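Local coordinates for proline iminopeptidase (PDB 3WMR), which acts as an amidohydrolase on polyketide substrates and may also release N-terminal proline from peptides, at residues L131-A136 against P252-P257; R164-L169 against E175-H180; E189-A194 against N234-I239; S246-L251 against V273-D278. One frame throughout, in Å; residues are numbered along the deposited sequence.

Contact 1: residues L131-A136 against P252-P257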
loop_
_atom_site.group_PDB
_atom_site.type_symbol
_atom_site.label_atom_id
_atom_site.label_comp_id
_atom_site.label_asym_id
_atom_site.label_seq_id
_atom_site.Cartn_x
_atom_site.Cartn_y
_atom_site.Cartn_z
ATOM N N LEU A 131 6.443 0.964 -4.430
ATOM C CA LEU A 131 7.723 0.886 -3.713
ATOM C C LEU A 131 8.319 -0.520 -3.816
ATOM O O LEU A 131 9.488 -0.691 -4.180
ATOM C CB LEU A 131 7.540 1.308 -2.235
ATOM C CG LEU A 131 8.785 1.262 -1.328
ATOM C CD1 LEU A 131 9.844 2.233 -1.825
ATOM C CD2 LEU A 131 8.441 1.557 0.122
ATOM N N GLY A 132 7.509 -1.541 -3.507
ATOM C CA GLY A 132 7.953 -2.933 -3.650
ATOM C C GLY A 132 8.497 -3.261 -5.030
ATOM O O GLY A 132 9.490 -3.982 -5.149
ATOM N N SER A 133 7.856 -2.732 -6.076
ATOM C CA SER A 133 8.286 -2.996 -7.454
ATOM C C SER A 133 9.641 -2.359 -7.740
ATOM O O SER A 133 10.501 -2.962 -8.396
ATOM C CB SER A 133 7.271 -2.447 -8.454
ATOM O OG SER A 133 6.037 -3.106 -8.328
ATOM N N VAL A 134 9.824 -1.134 -7.253
ATOM C CA VAL A 134 11.104 -0.422 -7.423
ATOM C C VAL A 134 12.224 -1.209 -6.735
ATOM O O VAL A 134 13.295 -1.456 -7.305
ATOM C CB VAL A 134 11.024 1.018 -6.859
ATOM C CG1 VAL A 134 12.378 1.707 -6.908
ATOM C CG2 VAL A 134 9.996 1.834 -7.629
ATOM N N HIS A 135 11.961 -1.608 -5.504
ATOM C CA HIS A 135 12.872 -2.470 -4.764
ATOM C C HIS A 135 13.188 -3.789 -5.499
ATOM O O HIS A 135 14.347 -4.144 -5.626
ATOM C CB HIS A 135 12.276 -2.757 -3.400
ATOM C CG HIS A 135 13.098 -3.668 -2.559
ATOM N ND1 HIS A 135 13.973 -3.205 -1.599
ATOM C CD2 HIS A 135 13.180 -5.016 -2.527
ATOM C CE1 HIS A 135 14.554 -4.231 -1.010
ATOM N NE2 HIS A 135 14.094 -5.340 -1.556
ATOM N N ALA A 136 12.161 -4.497 -5.977
ATOM C CA ALA A 136 12.347 -5.762 -6.685
ATOM C C ALA A 136 13.121 -5.597 -8.008
ATOM O O ALA A 136 13.786 -6.530 -8.452
ATOM C CB ALA A 136 11.011 -6.434 -6.953
ATOM N N PRO A 252 10.178 -4.579 -16.245
ATOM C CA PRO A 252 10.803 -5.695 -16.946
ATOM C C PRO A 252 11.974 -6.316 -16.193
ATOM O O PRO A 252 12.343 -7.436 -16.509
ATOM C CB PRO A 252 11.298 -5.061 -18.279
ATOM C CG PRO A 252 10.445 -3.852 -18.457
ATOM C CD PRO A 252 10.189 -3.343 -17.059
ATOM N N ASP A 253 12.549 -5.608 -15.219
ATOM C CA ASP A 253 13.729 -6.091 -14.493
ATOM C C ASP A 253 13.405 -6.978 -13.286
ATOM O O ASP A 253 14.311 -7.547 -12.657
ATOM C CB ASP A 253 14.585 -4.909 -14.033
ATOM C CG ASP A 253 15.264 -4.170 -15.203
ATOM O OD1 ASP A 253 15.410 -4.728 -16.312
ATOM O OD2 ASP A 253 15.643 -3.006 -15.000
ATOM N N ILE A 254 12.125 -7.079 -12.940
ATOM C CA ILE A 254 11.696 -7.908 -11.803
ATOM C C ILE A 254 11.800 -9.382 -12.188
ATOM O O ILE A 254 11.112 -9.838 -13.112
ATOM C CB ILE A 254 10.263 -7.547 -11.354
ATOM C CG1 ILE A 254 10.233 -6.121 -10.794
ATOM C CG2 ILE A 254 9.766 -8.526 -10.303
ATOM C CD1 ILE A 254 8.846 -5.535 -10.622
ATOM N N GLN A 255 12.658 -10.113 -11.484
ATOM C CA GLN A 255 12.950 -11.519 -11.807
ATOM C C GLN A 255 12.139 -12.521 -10.989
ATOM O O GLN A 255 11.996 -13.691 -11.378
ATOM C CB GLN A 255 14.425 -11.809 -11.570
ATOM C CG GLN A 255 15.336 -11.125 -12.568
ATOM C CD GLN A 255 16.812 -11.353 -12.266
ATOM O OE1 GLN A 255 17.240 -11.248 -11.125
ATOM N NE2 GLN A 255 17.597 -11.643 -13.298
ATOM N N VAL A 256 11.613 -12.072 -9.857
ATOM C CA VAL A 256 10.971 -13.004 -8.942
ATOM C C VAL A 256 9.534 -13.224 -9.386
ATOM O O VAL A 256 8.967 -12.409 -10.115
ATOM C CB VAL A 256 11.064 -12.512 -7.487
ATOM C CG1 VAL A 256 12.510 -12.545 -7.026
ATOM C CG2 VAL A 256 10.475 -11.109 -7.324
ATOM N N PRO A 257 8.941 -14.345 -8.957
ATOM C CA PRO A 257 7.542 -14.518 -9.250
ATOM C C PRO A 257 6.714 -13.462 -8.501
ATOM O O PRO A 257 6.857 -13.273 -7.282
ATOM C CB PRO A 257 7.229 -15.944 -8.763
ATOM C CG PRO A 257 8.480 -16.484 -8.179
ATOM C CD PRO A 257 9.466 -15.376 -8.050
HETATM O O HOH W 1 13.585 -9.206 -8.815
#
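Ile254 meets Ser133 and Ala136 without any ring or other planar side chain between them; the flat groups in play are peptide units. Beside the carbonyl of Ser133 lies the terminal methyl of the isoleucine, with Ile254 CD1 3.8 Å from Ser133 O. In the alpha/beta hydrolase fold, helix 127-137 follows the turn that carries the predicted nucleophile Ser126, and this contact lays the loop leading into strand 258-263 along the second half of that helix. The backbones approach most closely at Ala136 and Ile254, whose CA atoms are 5.6 Å apart. Ile254 touches with both branches: CG1 is 3.9 Å from Ala136 CB, and the CG2 methyl is 4.1 Å from the same Ala136 CB. With CG1 anti to the carbonyl carbon (chi1 -66°) and the chain extended beyond it, CD1 reaches back toward the preceding helical turn and also comes within 4.1 Å of Ser133 CB. Ser133 presents its carbon to the isoleucine, while its OG is hydrogen-bonded to the Gly129 carbonyl. An alanine in place of Ile254 would be likely to leave a gap beside Ala136 and Ser133, taking away nearly all the side-chain contact between loop and helix. Leu143 and Leu146 of strand 143-149 also pack on Ala136, so the methyl has the sheet as well as the loop against it. No direct hydrogen bond joins the segments; one water does, accepting from Gln255 N at 3.0 Å and donating to Ala136 O at 2.7 Å.

Contact 2: residues R164-L169 against E175-H180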
loop_
_atom_site.group_PDB
_atom_site.type_symbol
_atom_site.label_atom_id
_atom_site.label_comp_id
_atom_site.label_asym_id
_atom_site.label_seq_id
_atom_site.Cartn_x
_atom_site.Cartn_y
_atom_site.Cartn_z
ATOM N N ARG A 164 -12.735 8.256 -14.805
ATOM C CA ARG A 164 -13.713 7.308 -15.316
ATOM C C ARG A 164 -14.693 6.885 -14.211
ATOM O O ARG A 164 -15.920 6.950 -14.376
ATOM C CB ARG A 164 -13.003 6.090 -15.914
ATOM C CG ARG A 164 -13.894 5.238 -16.796
ATOM C CD ARG A 164 -13.133 4.064 -17.417
ATOM N NE ARG A 164 -12.562 3.181 -16.398
ATOM C CZ ARG A 164 -13.256 2.317 -15.653
ATOM N NH1 ARG A 164 -14.573 2.201 -15.776
ATOM N NH2 ARG A 164 -12.621 1.573 -14.757
ATOM N N LEU A 165 -14.148 6.500 -13.066
ATOM C CA LEU A 165 -14.976 6.054 -11.927
ATOM C C LEU A 165 -15.839 7.174 -11.374
ATOM O O LEU A 165 -16.999 6.951 -10.983
ATOM C CB LEU A 165 -14.081 5.513 -10.808
ATOM C CG LEU A 165 -13.245 4.279 -11.160
ATOM C CD1 LEU A 165 -12.406 3.903 -9.948
ATOM C CD2 LEU A 165 -14.130 3.124 -11.610
ATOM N N ARG A 166 -15.273 8.383 -11.346
ATOM C CA ARG A 166 -15.968 9.553 -10.829
ATOM C C ARG A 166 -17.159 9.923 -11.712
ATOM O O ARG A 166 -18.200 10.311 -11.194
ATOM C CB ARG A 166 -15.019 10.746 -10.671
ATOM C CG ARG A 166 -14.089 10.669 -9.462
ATOM C CD ARG A 166 -12.939 11.686 -9.586
ATOM N NE ARG A 166 -13.449 13.062 -9.674
ATOM C CZ ARG A 166 -13.038 14.097 -8.944
ATOM N NH1 ARG A 166 -12.055 13.968 -8.070
ATOM N NH2 ARG A 166 -13.601 15.292 -9.113
ATOM N N ALA A 167 -17.002 9.781 -13.029
ATOM C CA ALA A 167 -18.114 9.942 -13.984
ATOM C C ALA A 167 -19.280 8.955 -13.779
ATOM O O ALA A 167 -20.354 9.159 -14.337
ATOM C CB ALA A 167 -17.596 9.830 -15.421
ATOM N N LEU A 168 -19.061 7.873 -13.031
ATOM C CA LEU A 168 -20.139 6.907 -12.700
ATOM C C LEU A 168 -20.823 7.215 -11.367
ATOM O O LEU A 168 -21.787 6.545 -10.987
ATOM C CB LEU A 168 -19.590 5.475 -12.688
ATOM C CG LEU A 168 -19.056 4.974 -14.033
ATOM C CD1 LEU A 168 -18.227 3.713 -13.850
ATOM C CD2 LEU A 168 -20.195 4.729 -15.023
ATOM N N LEU A 169 -20.333 8.225 -10.653
ATOM C CA LEU A 169 -21.006 8.695 -9.442
ATOM C C LEU A 169 -22.247 9.495 -9.812
ATOM O O LEU A 169 -22.358 9.946 -10.956
ATOM C CB LEU A 169 -20.064 9.572 -8.618
ATOM C CG LEU A 169 -18.853 8.853 -8.027
ATOM C CD1 LEU A 169 -17.937 9.866 -7.381
ATOM C CD2 LEU A 169 -19.278 7.803 -7.002
ATOM N N GLU A 175 -20.470 17.105 -8.974
ATOM C CA GLU A 175 -20.388 18.563 -8.841
ATOM C C GLU A 175 -19.837 19.003 -7.497
ATOM O O GLU A 175 -19.037 19.939 -7.430
ATOM C CB GLU A 175 -21.744 19.240 -9.092
ATOM C CG GLU A 175 -22.251 19.052 -10.510
ATOM C CD GLU A 175 -23.363 20.010 -10.898
ATOM O OE1 GLU A 175 -23.665 20.970 -10.133
ATOM O OE2 GLU A 175 -23.922 19.783 -11.996
ATOM N N THR A 176 -20.253 18.322 -6.440
ATOM C CA THR A 176 -19.755 18.594 -5.105
ATOM C C THR A 176 -18.246 18.356 -5.010
ATOM O O THR A 176 -17.537 19.167 -4.411
ATOM C CB THR A 176 -20.472 17.722 -4.063
ATOM O OG1 THR A 176 -21.878 17.972 -4.131
ATOM C CG2 THR A 176 -19.979 18.030 -2.659
ATOM N N LEU A 177 -17.758 17.254 -5.585
ATOM C CA LEU A 177 -16.302 16.993 -5.606
ATOM C C LEU A 177 -15.548 18.109 -6.334
ATOM O O LEU A 177 -14.545 18.619 -5.849
ATOM C CB LEU A 177 -15.976 15.660 -6.288
ATOM C CG LEU A 177 -16.480 14.365 -5.654
ATOM C CD1 LEU A 177 -16.076 13.172 -6.512
ATOM C CD2 LEU A 177 -15.957 14.214 -4.237
ATOM N N LEU A 178 -16.054 18.474 -7.505
ATOM C CA LEU A 178 -15.407 19.464 -8.369
ATOM C C LEU A 178 -15.304 20.841 -7.702
ATOM O O LEU A 178 -14.244 21.472 -7.731
ATOM C CB LEU A 178 -16.163 19.576 -9.711
ATOM C CG LEU A 178 -15.686 20.633 -10.731
ATOM C CD1 LEU A 178 -14.208 20.494 -11.054
ATOM C CD2 LEU A 178 -16.499 20.573 -12.020
ATOM N N LYS A 179 -16.404 21.289 -7.097
ATOM C CA LYS A 179 -16.484 22.616 -6.474
ATOM C C LYS A 179 -15.387 22.780 -5.416
ATOM O O LYS A 179 -14.566 23.700 -5.505
ATOM C CB LYS A 179 -17.873 22.828 -5.831
ATOM C CG LYS A 179 -18.998 23.122 -6.830
ATOM C CD LYS A 179 -20.379 23.046 -6.167
ATOM C CE LYS A 179 -21.517 23.439 -7.110
ATOM N NZ LYS A 179 -21.970 24.852 -6.939
ATOM N N HIS A 180 -15.362 21.856 -4.455
ATOM C CA HIS A 180 -14.416 21.909 -3.338
ATOM C C HIS A 180 -12.966 21.628 -3.730
ATOM O O HIS A 180 -12.049 22.176 -3.139
ATOM C CB HIS A 180 -14.855 20.958 -2.230
ATOM C CG HIS A 180 -16.146 21.357 -1.590
ATOM N ND1 HIS A 180 -16.284 22.529 -0.878
ATOM C CD2 HIS A 180 -17.366 20.771 -1.593
ATOM C CE1 HIS A 180 -17.529 22.638 -0.450
ATOM N NE2 HIS A 180 -18.206 21.584 -0.868
#
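Leu177 buries the most surface here, Arg166 only slightly less, and the two side chains approach each other from opposite directions. The arginine offers the leucine a flat surface instead of a point: Leu177 CD1 lies 4.0 Å from Arg166 CZ, above the centre of one guanidinium face. The inner part of the leucine is touched as well, since Arg166 NH2 comes within 3.7 Å of Leu177 CB. Arg166 has its CG anti to the carbonyl carbon, and the bend at chi3 (60°) turns the guanidinium broadside to the methyl. The charge itself is answered next door, where Arg166 NH2 forms a salt bridge with Glu181, one turn beyond Leu177 on helix 171-183. That bond probably fixes the rotation of the guanidinium and so keeps its face over the leucine. Both helices belong to the helical cap that alpha/beta hydrolases of this family carry between two strands of the central sheet, here strands 143-149 and 258-263. A type I beta turn runs from Arg166 to Leu169, and in it Leu169 N is hydrogen-bonded to Arg166 O at 3.0 Å; the turn sets Leu169 on the same side as the arginine. Leu169 then crosses Leu177 at about a right angle, methyl against methyl, with Leu169 CD1 3.9 Å from Leu177 CD1. One terminal carbon of Leu177 is thereby shared between a charged plane and an apolar branch. Tyr191 and Ala194 of helix 189-202 also pack on Leu177, as does Phe236 from the loop before strand 258-263.

Contact 3: residues E189-A194 against N234-I239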
loop_
_atom_site.group_PDB
_atom_site.type_symbol
_atom_site.label_atom_id
_atom_site.label_comp_id
_atom_site.label_asym_id
_atom_site.label_seq_id
_atom_site.Cartn_x
_atom_site.Cartn_y
_atom_site.Cartn_z
ATOM N N GLU A 189 -17.106 19.335 5.410
ATOM C CA GLU A 189 -18.006 18.209 5.671
ATOM C C GLU A 189 -18.642 17.689 4.391
ATOM O O GLU A 189 -18.742 16.480 4.160
ATOM C CB GLU A 189 -19.126 18.662 6.627
ATOM C CG GLU A 189 -20.039 17.544 7.105
ATOM C CD GLU A 189 -19.430 16.742 8.234
ATOM O OE1 GLU A 189 -18.183 16.737 8.352
ATOM O OE2 GLU A 189 -20.196 16.127 9.014
ATOM N N GLU A 190 -19.094 18.630 3.578
ATOM C CA GLU A 190 -19.789 18.328 2.343
ATOM C C GLU A 190 -18.894 17.618 1.303
ATOM O O GLU A 190 -19.350 16.727 0.591
ATOM C CB GLU A 190 -20.332 19.626 1.769
ATOM C CG GLU A 190 -21.286 19.433 0.623
ATOM C CD GLU A 190 -21.821 20.750 0.133
ATOM O OE1 GLU A 190 -21.083 21.485 -0.574
ATOM O OE2 GLU A 190 -22.983 21.042 0.473
ATOM N N TYR A 191 -17.631 18.014 1.198
ATOM C CA TYR A 191 -16.714 17.278 0.321
ATOM C C TYR A 191 -16.529 15.847 0.829
ATOM O O TYR A 191 -16.524 14.888 0.049
ATOM C CB TYR A 191 -15.365 17.952 0.251
ATOM C CG TYR A 191 -14.428 17.275 -0.712
ATOM C CD1 TYR A 191 -14.615 17.388 -2.079
ATOM C CD2 TYR A 191 -13.372 16.501 -0.255
ATOM C CE1 TYR A 191 -13.759 16.763 -2.976
ATOM C CE2 TYR A 191 -12.503 15.874 -1.137
ATOM C CZ TYR A 191 -12.700 16.011 -2.504
ATOM O OH TYR A 191 -11.849 15.399 -3.399
ATOM N N PHE A 192 -16.390 15.724 2.147
ATOM C CA PHE A 192 -16.142 14.440 2.787
ATOM C C PHE A 192 -17.229 13.414 2.496
ATOM O O PHE A 192 -16.932 12.254 2.266
ATOM C CB PHE A 192 -15.969 14.594 4.303
ATOM C CG PHE A 192 -15.421 13.368 4.961
ATOM C CD1 PHE A 192 -16.250 12.294 5.257
ATOM C CD2 PHE A 192 -14.069 13.266 5.244
ATOM C CE1 PHE A 192 -15.744 11.146 5.830
ATOM C CE2 PHE A 192 -13.558 12.117 5.826
ATOM C CZ PHE A 192 -14.400 11.055 6.119
ATOM N N HIS A 193 -18.488 13.828 2.513
ATOM C CA HIS A 193 -19.567 12.891 2.217
ATOM C C HIS A 193 -19.690 12.555 0.721
ATOM O O HIS A 193 -20.102 11.448 0.374
ATOM C CB HIS A 193 -20.866 13.371 2.871
ATOM C CG HIS A 193 -20.806 13.293 4.367
ATOM N ND1 HIS A 193 -20.762 12.090 5.044
ATOM C CD2 HIS A 193 -20.699 14.257 5.311
ATOM C CE1 HIS A 193 -20.665 12.318 6.342
ATOM N NE2 HIS A 193 -20.628 13.626 6.531
ATOM N N ALA A 194 -19.294 13.479 -0.156
ATOM C CA ALA A 194 -19.153 13.167 -1.581
ATOM C C ALA A 194 -17.986 12.178 -1.814
ATOM O O ALA A 194 -18.131 11.204 -2.545
ATOM C CB ALA A 194 -18.947 14.442 -2.386
ATOM N N ASN A 234 -6.759 12.816 -0.591
ATOM C CA ASN A 234 -7.480 11.539 -0.553
ATOM C C ASN A 234 -7.017 10.624 -1.683
ATOM O O ASN A 234 -6.147 10.991 -2.476
ATOM C CB ASN A 234 -8.997 11.775 -0.599
ATOM C CG ASN A 234 -9.431 12.481 -1.859
ATOM O OD1 ASN A 234 -9.261 11.974 -2.960
ATOM N ND2 ASN A 234 -10.001 13.653 -1.703
ATOM N N GLU A 235 -7.580 9.427 -1.714
ATOM C CA GLU A 235 -7.203 8.372 -2.654
ATOM C C GLU A 235 -7.251 8.742 -4.138
ATOM O O GLU A 235 -6.391 8.310 -4.908
ATOM C CB GLU A 235 -8.108 7.157 -2.427
ATOM C CG GLU A 235 -7.783 6.386 -1.167
ATOM C CD GLU A 235 -6.395 5.798 -1.263
ATOM O OE1 GLU A 235 -6.218 4.894 -2.111
ATOM O OE2 GLU A 235 -5.494 6.279 -0.537
ATOM N N PHE A 236 -8.263 9.514 -4.538
ATOM C CA PHE A 236 -8.491 9.822 -5.955
ATOM C C PHE A 236 -7.998 11.217 -6.391
ATOM O O PHE A 236 -7.626 11.406 -7.564
ATOM C CB PHE A 236 -9.963 9.617 -6.342
ATOM C CG PHE A 236 -10.954 10.384 -5.483
ATOM C CD1 PHE A 236 -11.663 9.742 -4.469
ATOM C CD2 PHE A 236 -11.194 11.733 -5.701
ATOM C CE1 PHE A 236 -12.591 10.434 -3.701
ATOM C CE2 PHE A 236 -12.120 12.427 -4.924
ATOM C CZ PHE A 236 -12.813 11.776 -3.928
ATOM N N HIS A 237 -7.987 12.181 -5.468
ATOM C CA HIS A 237 -7.532 13.554 -5.776
ATOM C C HIS A 237 -6.026 13.599 -5.563
ATOM O O HIS A 237 -5.526 14.135 -4.569
ATOM C CB HIS A 237 -8.266 14.604 -4.922
ATOM C CG HIS A 237 -8.094 16.024 -5.392
ATOM N ND1 HIS A 237 -8.210 16.399 -6.717
ATOM C CD2 HIS A 237 -7.862 17.167 -4.701
ATOM C CE1 HIS A 237 -8.041 17.707 -6.825
ATOM N NE2 HIS A 237 -7.833 18.198 -5.615
ATOM N N VAL A 238 -5.302 13.007 -6.515
ATOM C CA VAL A 238 -3.847 12.896 -6.411
ATOM C C VAL A 238 -3.212 14.144 -7.017
ATOM O O VAL A 238 -3.060 14.245 -8.238
ATOM C CB VAL A 238 -3.316 11.650 -7.139
ATOM C CG1 VAL A 238 -1.782 11.616 -7.128
ATOM C CG2 VAL A 238 -3.873 10.403 -6.510
ATOM N N ILE A 239 -2.857 15.085 -6.154
ATOM C CA ILE A 239 -2.235 16.334 -6.571
ATOM C C ILE A 239 -0.858 16.550 -5.932
ATOM O O ILE A 239 -0.255 17.613 -6.091
ATOM C CB ILE A 239 -3.156 17.549 -6.252
ATOM C CG1 ILE A 239 -3.415 17.680 -4.753
ATOM C CG2 ILE A 239 -4.457 17.442 -7.018
ATOM C CD1 ILE A 239 -4.100 18.979 -4.363
#
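Tyr191 and Asn234 come at each other from opposite directions, their ring and amide planes 28° apart, so that the amide nitrogen arrives at the edge of the phenol ring, near its plane. Asn234 ND2 donates to Tyr191 OH over 3.1 Å (148° at the hydrogen), and Asn234 ND2 is also 3.4 Å from Tyr191 CE2. The tyrosine reaches this far because its CG stands anti to the backbone N (chi1 -176°). Its hydroxyl has a second hydrogen-bonding partner in Glu181 of helix 171-183. On the far end of the amide, Asn234 OD1 accepts from Phe236 N at 3.1 Å and from His237 N at 2.8 Å, an Asx turn and Asx motif that curl the loop back on itself. The same oxygen sits over the centre of the Phe236 ring face. Phe236 CE2 in turn approaches Tyr191 OH obliquely, at 3.4 Å. A leucine at Asn234 would probably leave Tyr191 OH without its amide donor and both backbone N-H groups without their shared acceptor, freeing the loop to uncurl. Within the helical cap, the loop is pressed between helices: Phe236 packs on Met195 and Tyr199 of helix 189-202 and on Met162 of helix 155-166.

Contact 4: residues S246-L251 against V273-D278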
loop_
_atom_site.group_PDB
_atom_site.type_symbol
_atom_site.label_atom_id
_atom_site.label_comp_id
_atom_site.label_asym_id
_atom_site.label_seq_id
_atom_site.Cartn_x
_atom_site.Cartn_y
_atom_site.Cartn_z
ATOM N N SER A 246 5.402 6.949 -12.451
ATOM C CA SER A 246 5.156 5.611 -12.984
ATOM C C SER A 246 6.326 4.688 -12.658
ATOM O O SER A 246 7.485 5.120 -12.707
ATOM C CB SER A 246 4.985 5.682 -14.492
ATOM O OG SER A 246 4.810 4.396 -15.037
ATOM N N VAL A 247 6.038 3.426 -12.341
ATOM C CA VAL A 247 7.106 2.413 -12.152
ATOM C C VAL A 247 7.283 1.478 -13.366
ATOM O O VAL A 247 8.095 0.541 -13.324
ATOM C CB VAL A 247 6.907 1.571 -10.856
ATOM C CG1 VAL A 247 6.892 2.484 -9.635
ATOM C CG2 VAL A 247 5.639 0.724 -10.916
ATOM N N GLU A 248 6.572 1.766 -14.456
ATOM C CA GLU A 248 6.517 0.886 -15.615
ATOM C C GLU A 248 7.918 0.563 -16.163
ATOM O O GLU A 248 8.157 -0.547 -16.633
ATOM C CB GLU A 248 5.669 1.510 -16.718
ATOM C CG GLU A 248 4.181 1.633 -16.405
ATOM C CD GLU A 248 3.480 2.604 -17.334
ATOM O OE1 GLU A 248 3.644 3.827 -17.164
ATOM O OE2 GLU A 248 2.773 2.152 -18.251
ATOM N N ASP A 249 8.834 1.524 -16.085
ATOM C CA ASP A 249 10.168 1.364 -16.682
ATOM C C ASP A 249 11.061 0.370 -15.956
ATOM O O ASP A 249 11.975 -0.182 -16.554
ATOM C CB ASP A 249 10.879 2.714 -16.778
ATOM C CG ASP A 249 10.288 3.608 -17.866
ATOM O OD1 ASP A 249 9.619 3.096 -18.801
ATOM O OD2 ASP A 249 10.499 4.838 -17.790
ATOM N N CYS A 250 10.799 0.119 -14.682
ATOM C CA CYS A 250 11.589 -0.859 -13.946
ATOM C C CYS A 250 10.973 -2.272 -13.944
ATOM O O CYS A 250 11.659 -3.230 -13.608
ATOM C CB CYS A 250 11.837 -0.364 -12.536
ATOM S SG CYS A 250 10.422 -0.641 -11.466
ATOM N N LEU A 251 9.718 -2.404 -14.376
ATOM C CA LEU A 251 8.988 -3.670 -14.276
ATOM C C LEU A 251 9.592 -4.838 -15.052
ATOM O O LEU A 251 9.551 -5.970 -14.564
ATOM C CB LEU A 251 7.492 -3.504 -14.645
ATOM C CG LEU A 251 6.659 -2.521 -13.800
ATOM C CD1 LEU A 251 5.202 -2.471 -14.241
ATOM C CD2 LEU A 251 6.736 -2.821 -12.319
ATOM N N VAL A 273 -3.404 -1.806 -13.353
ATOM C CA VAL A 273 -2.450 -2.890 -13.126
ATOM C C VAL A 273 -1.993 -3.597 -14.410
ATOM O O VAL A 273 -1.128 -4.454 -14.362
ATOM C CB VAL A 273 -2.994 -3.934 -12.126
ATOM C CG1 VAL A 273 -3.363 -3.273 -10.812
ATOM C CG2 VAL A 273 -4.177 -4.703 -12.692
ATOM N N LYS A 274 -2.545 -3.224 -15.558
ATOM C CA LYS A 274 -2.215 -3.890 -16.818
ATOM C C LYS A 274 -0.717 -3.879 -17.162
ATOM O O LYS A 274 -0.194 -4.893 -17.635
ATOM C CB LYS A 274 -3.039 -3.303 -17.979
ATOM C CG LYS A 274 -3.053 -4.177 -19.225
ATOM C CD LYS A 274 -4.302 -3.905 -20.060
ATOM C CE LYS A 274 -4.383 -4.804 -21.286
ATOM N NZ LYS A 274 -3.152 -4.711 -22.121
ATOM N N PRO A 275 -0.017 -2.754 -16.912
ATOM C CA PRO A 275 1.415 -2.798 -17.158
ATOM C C PRO A 275 2.163 -3.891 -16.354
ATOM O O PRO A 275 3.142 -4.412 -16.858
ATOM C CB PRO A 275 1.877 -1.391 -16.767
ATOM C CG PRO A 275 0.679 -0.539 -16.969
ATOM C CD PRO A 275 -0.445 -1.407 -16.483
ATOM N N PHE A 276 1.716 -4.240 -15.129
ATOM C CA PHE A 276 2.354 -5.350 -14.395
ATOM C C PHE A 276 2.192 -6.644 -15.187
ATOM O O PHE A 276 3.141 -7.408 -15.360
ATOM C CB PHE A 276 1.763 -5.562 -13.002
ATOM C CG PHE A 276 2.068 -4.472 -12.023
ATOM C CD1 PHE A 276 3.330 -4.347 -11.481
ATOM C CD2 PHE A 276 1.064 -3.628 -11.578
ATOM C CE1 PHE A 276 3.605 -3.356 -10.561
ATOM C CE2 PHE A 276 1.330 -2.632 -10.655
ATOM C CZ PHE A 276 2.596 -2.502 -10.134
ATOM N N LEU A 277 0.981 -6.872 -15.685
ATOM C CA LEU A 277 0.675 -8.079 -16.446
ATOM C C LEU A 277 1.431 -8.167 -17.779
ATOM O O LEU A 277 1.747 -9.263 -18.209
ATOM C CB LEU A 277 -0.821 -8.178 -16.717
ATOM C CG LEU A 277 -1.703 -8.131 -15.473
ATOM C CD1 LEU A 277 -3.160 -8.239 -15.865
ATOM C CD2 LEU A 277 -1.295 -9.222 -14.498
ATOM N N ASP A 278 1.726 -7.032 -18.409
ATOM C CA ASP A 278 2.416 -7.022 -19.723
ATOM C C ASP A 278 3.940 -6.948 -19.629
ATOM O O ASP A 278 4.650 -7.297 -20.587
ATOM C CB ASP A 278 1.926 -5.843 -20.581
ATOM C CG ASP A 278 0.419 -5.900 -20.882
ATOM O OD1 ASP A 278 -0.158 -6.998 -20.970
ATOM O OD2 ASP A 278 -0.190 -4.825 -21.045
#
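Leu251 and Phe276 provide the apolar part of the contact, which joins a loop to helix 270-279, the helix of the right-handed beta-alpha-beta crossover between the parallel strands 258-263 and 283-288 of the alpha/beta hydrolase sheet. Both leucine methyls approach the ring obliquely, at its CD1-CE1 side: Leu251 CD2 is 3.6 Å from Phe276 CE1, and Leu251 CD1 is 3.8 Å from Phe276 CD1. Leu251 CD1 also reaches Pro275 more loosely. The proline interrupts the helical bonding, and the helix is kinked here.

Mixed contacts come from Glu248. Its CG rests 3.8 Å from Pro275 CB and its carboxylate slants across the ring, with Glu248 OE2 3.6 Å from Pro275 CG. The CG stands anti to the carbonyl carbon (chi1 -67°), which lets the extended chain lie across the proline.

No hydrogen bond crosses between the two segments; the polar bonds described here lie within one or the other. Ser246, which touches the bound 1-ethoxy-2-(2-ethoxyethoxy)ethane, forms an ST turn in which Ser246 OG accepts from Glu248 N at 3.2 Å, a nearly straight bond (166°). On the helix, Lys274 NZ makes a salt bridge of 3.2 Å to Asp278 OD2, using the syn lone pair of that oxygen.

In the fold
The four contacts fall into two groups. Contacts 1 and 4 touch, their centres about 10 Å apart: Ser133 of contact 1 packs on Leu251 and Phe276 of contact 4, with Ser133 CB 3.9 Å from Leu251 CD2. Contacts 2 and 3 adjoin in the cap, with centres about 9 Å apart, where His180 NE2 probably hydrogen-bonds Glu190 OE1 at 2.9 Å and Glu181 serves both Arg166 and Tyr191. Between the groups, contacts 3 and 4 lie about 27 Å apart, centre to centre. The predicted catalytic residues are approached from both groups: the Phe276 side chain is about 10 Å from that of Ser126, and the Phe236 side chain about 10 Å from that of His293.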